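PDB 4QAN: uncharacterized protein from Ruminococcus gnavus, which is of unknown function but has a cystatin-like fold, is a divergent member of the NTF2-like superfamily and can bind magnesium. Local coordinates for residues T95-E100 with G176-T181. Numbering follows the deposited sequence.
Sequences TKAYIE and GLLYET
Two first torsions bring Tyr98 and Leu178 together: the tyrosine places CG opposite its own carbonyl carbon (chi1 -78°), so that the far end of the ring comes close to the 176-181 loop, while the leucine holds CG anti to the backbone N (chi1 -177°), bringing both methyls to the Tyr98 ring. The side chains cross at about a right angle. Leu178 CD2 lies over one face of the ring in a CH-pi contact, 3.9 Å from the Tyr98 centroid, displaced toward the rim and closest to Tyr98 CZ at 3.6 Å. Leu178 CD1 adds a van der Waals contact at Tyr98 CE1, 3.7 Å. Ala97, one residue before the tyrosine, meets Leu178 CD2 with its CB at 4.2 Å, and Met94 and Gln101 of the same helix also touch the leucine. The phenol is tethered by a hydrogen bond from OH to the backbone O of His171. A leucine in place of Tyr98 would probably leave that carbonyl without its mate and strip Leu178 of the flat surface it rests on. Within the loop, a straight N-H of Leu177 meets Glu180 OE2 from above the carboxylate plane, and Arg128 pairs with the same oxygen. The type I beta turn from Leu177 to Glu180 thus presents Leu178 to helix 87-108, a helix-to-loop contact between strands 167-172 and 187-188, consistent with a cystatin-like domain, where a long helix lies near a curled antiparallel sheet.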
loop_
_atom_site.group_PDB
_atom_site.type_symbol
_atom_site.label_atom_id
_atom_site.label_comp_id
_atom_site.label_asym_id
_atom_site.label_seq_id
_atom_site.Cartn_x
_atom_site.Cartn_y
_atom_site.Cartn_z
ATOM N N THR A 95 -2.002 -2.683 -2.461
ATOM C CA THR A 95 -1.511 -3.847 -3.191
ATOM C C THR A 95 -0.823 -4.850 -2.244
ATOM O O THR A 95 -1.129 -6.035 -2.268
ATOM C CB THR A 95 -0.584 -3.409 -4.354
ATOM O OG1 THR A 95 -1.289 -2.500 -5.197
ATOM C CG2 THR A 95 -0.152 -4.584 -5.209
ATOM N N LYS A 96 0.045 -4.372 -1.358
ATOM C CA LYS A 96 0.635 -5.254 -0.340
ATOM C C LYS A 96 -0.429 -5.927 0.535
ATOM O O LYS A 96 -0.368 -7.131 0.776
ATOM C CB LYS A 96 1.611 -4.481 0.528
ATOM C CG LYS A 96 2.175 -5.247 1.729
ATOM C CD LYS A 96 2.864 -4.248 2.623
ATOM C CE LYS A 96 3.835 -4.906 3.578
ATOM N NZ LYS A 96 3.137 -5.603 4.685
ATOM N N ALA A 97 -1.418 -5.153 0.986
ATOM C CA ALA A 97 -2.457 -5.681 1.864
ATOM C C ALA A 97 -3.237 -6.782 1.159
ATOM O O ALA A 97 -3.511 -7.812 1.770
ATOM C CB ALA A 97 -3.395 -4.573 2.343
ATOM N N TYR A 98 -3.547 -6.583 -0.126
ATOM C CA TYR A 98 -4.232 -7.617 -0.920
ATOM C C TYR A 98 -3.389 -8.889 -1.152
ATOM O O TYR A 98 -3.919 -9.998 -1.133
ATOM C CB TYR A 98 -4.720 -7.065 -2.262
ATOM C CG TYR A 98 -5.980 -6.233 -2.162
ATOM C CD1 TYR A 98 -7.138 -6.770 -1.639
ATOM C CD2 TYR A 98 -6.008 -4.908 -2.594
ATOM C CE1 TYR A 98 -8.296 -6.025 -1.545
ATOM C CE2 TYR A 98 -7.167 -4.143 -2.508
ATOM C CZ TYR A 98 -8.313 -4.707 -1.974
ATOM O OH TYR A 98 -9.481 -3.977 -1.870
ATOM N N ILE A 99 -2.084 -8.719 -1.351
ATOM C CA ILE A 99 -1.187 -9.853 -1.505
ATOM C C ILE A 99 -1.241 -10.698 -0.244
ATOM O O ILE A 99 -1.301 -11.914 -0.311
ATOM C CB ILE A 99 0.265 -9.421 -1.840
ATOM C CG1 ILE A 99 0.300 -8.831 -3.259
ATOM C CG2 ILE A 99 1.211 -10.615 -1.778
ATOM C CD1 ILE A 99 1.542 -8.041 -3.623
ATOM N N GLU A 100 -1.244 -10.041 0.905
ATOM C CA GLU A 100 -1.279 -10.746 2.167
ATOM C C GLU A 100 -2.585 -11.462 2.431
ATOM O O GLU A 100 -2.575 -12.554 2.978
ATOM C CB GLU A 100 -0.935 -9.808 3.294
ATOM C CG GLU A 100 0.533 -9.498 3.248
ATOM C CD GLU A 100 0.904 -8.351 4.115
ATOM O OE1 GLU A 100 -0.006 -7.571 4.464
ATOM O OE2 GLU A 100 2.111 -8.237 4.430
ATOM N N GLY A 176 -15.713 -7.637 6.334
ATOM C CA GLY A 176 -15.489 -6.259 6.759
ATOM C C GLY A 176 -14.582 -5.482 5.822
ATOM O O GLY A 176 -14.510 -5.766 4.620
ATOM N N LEU A 177 -13.890 -4.492 6.380
ATOM C CA LEU A 177 -12.991 -3.653 5.623
ATOM C C LEU A 177 -11.633 -4.313 5.497
ATOM O O LEU A 177 -11.171 -5.003 6.417
ATOM C CB LEU A 177 -12.807 -2.289 6.311
ATOM C CG LEU A 177 -13.984 -1.315 6.381
ATOM C CD1 LEU A 177 -13.519 -0.005 6.999
ATOM C CD2 LEU A 177 -14.610 -1.053 5.012
ATOM N N LEU A 178 -10.985 -4.058 4.363
ATOM C CA LEU A 178 -9.606 -4.485 4.113
ATOM C C LEU A 178 -8.660 -4.213 5.294
ATOM O O LEU A 178 -7.768 -5.010 5.564
ATOM C CB LEU A 178 -9.072 -3.791 2.864
ATOM C CG LEU A 178 -7.662 -4.155 2.396
ATOM C CD1 LEU A 178 -7.568 -5.632 2.043
ATOM C CD2 LEU A 178 -7.248 -3.284 1.213
ATOM N N TYR A 179 -8.852 -3.109 6.009
ATOM C CA TYR A 179 -7.867 -2.718 7.017
ATOM C C TYR A 179 -8.155 -3.254 8.410
ATOM O O TYR A 179 -7.401 -2.970 9.342
ATOM C CB TYR A 179 -7.709 -1.196 7.058
ATOM C CG TYR A 179 -7.823 -0.554 5.698
ATOM C CD1 TYR A 179 -6.834 -0.710 4.742
ATOM C CD2 TYR A 179 -8.941 0.183 5.367
ATOM C CE1 TYR A 179 -6.957 -0.132 3.493
ATOM C CE2 TYR A 179 -9.077 0.758 4.127
ATOM C CZ TYR A 179 -8.089 0.601 3.196
ATOM O OH TYR A 179 -8.273 1.187 1.973
ATOM N N GLU A 180 -9.229 -4.021 8.576
ATOM C CA GLU A 180 -9.514 -4.588 9.887
ATOM C C GLU A 180 -8.511 -5.687 10.205
ATOM O O GLU A 180 -8.028 -6.374 9.309
ATOM C CB GLU A 180 -10.933 -5.121 9.970
ATOM C CG GLU A 180 -11.988 -4.035 9.940
ATOM C CD GLU A 180 -13.392 -4.587 10.038
ATOM O OE1 GLU A 180 -13.575 -5.599 10.755
ATOM O OE2 GLU A 180 -14.304 -4.004 9.407
ATOM N N THR A 181 -8.199 -5.837 11.489
ATOM C CA THR A 181 -7.178 -6.773 11.929
ATOM C C THR A 181 -7.808 -7.942 12.668
ATOM O O THR A 181 -8.904 -7.821 13.230
ATOM C CB THR A 181 -6.182 -6.086 12.873
ATOM O OG1 THR A 181 -6.836 -5.774 14.113
ATOM C CG2 THR A 181 -5.647 -4.807 12.248
#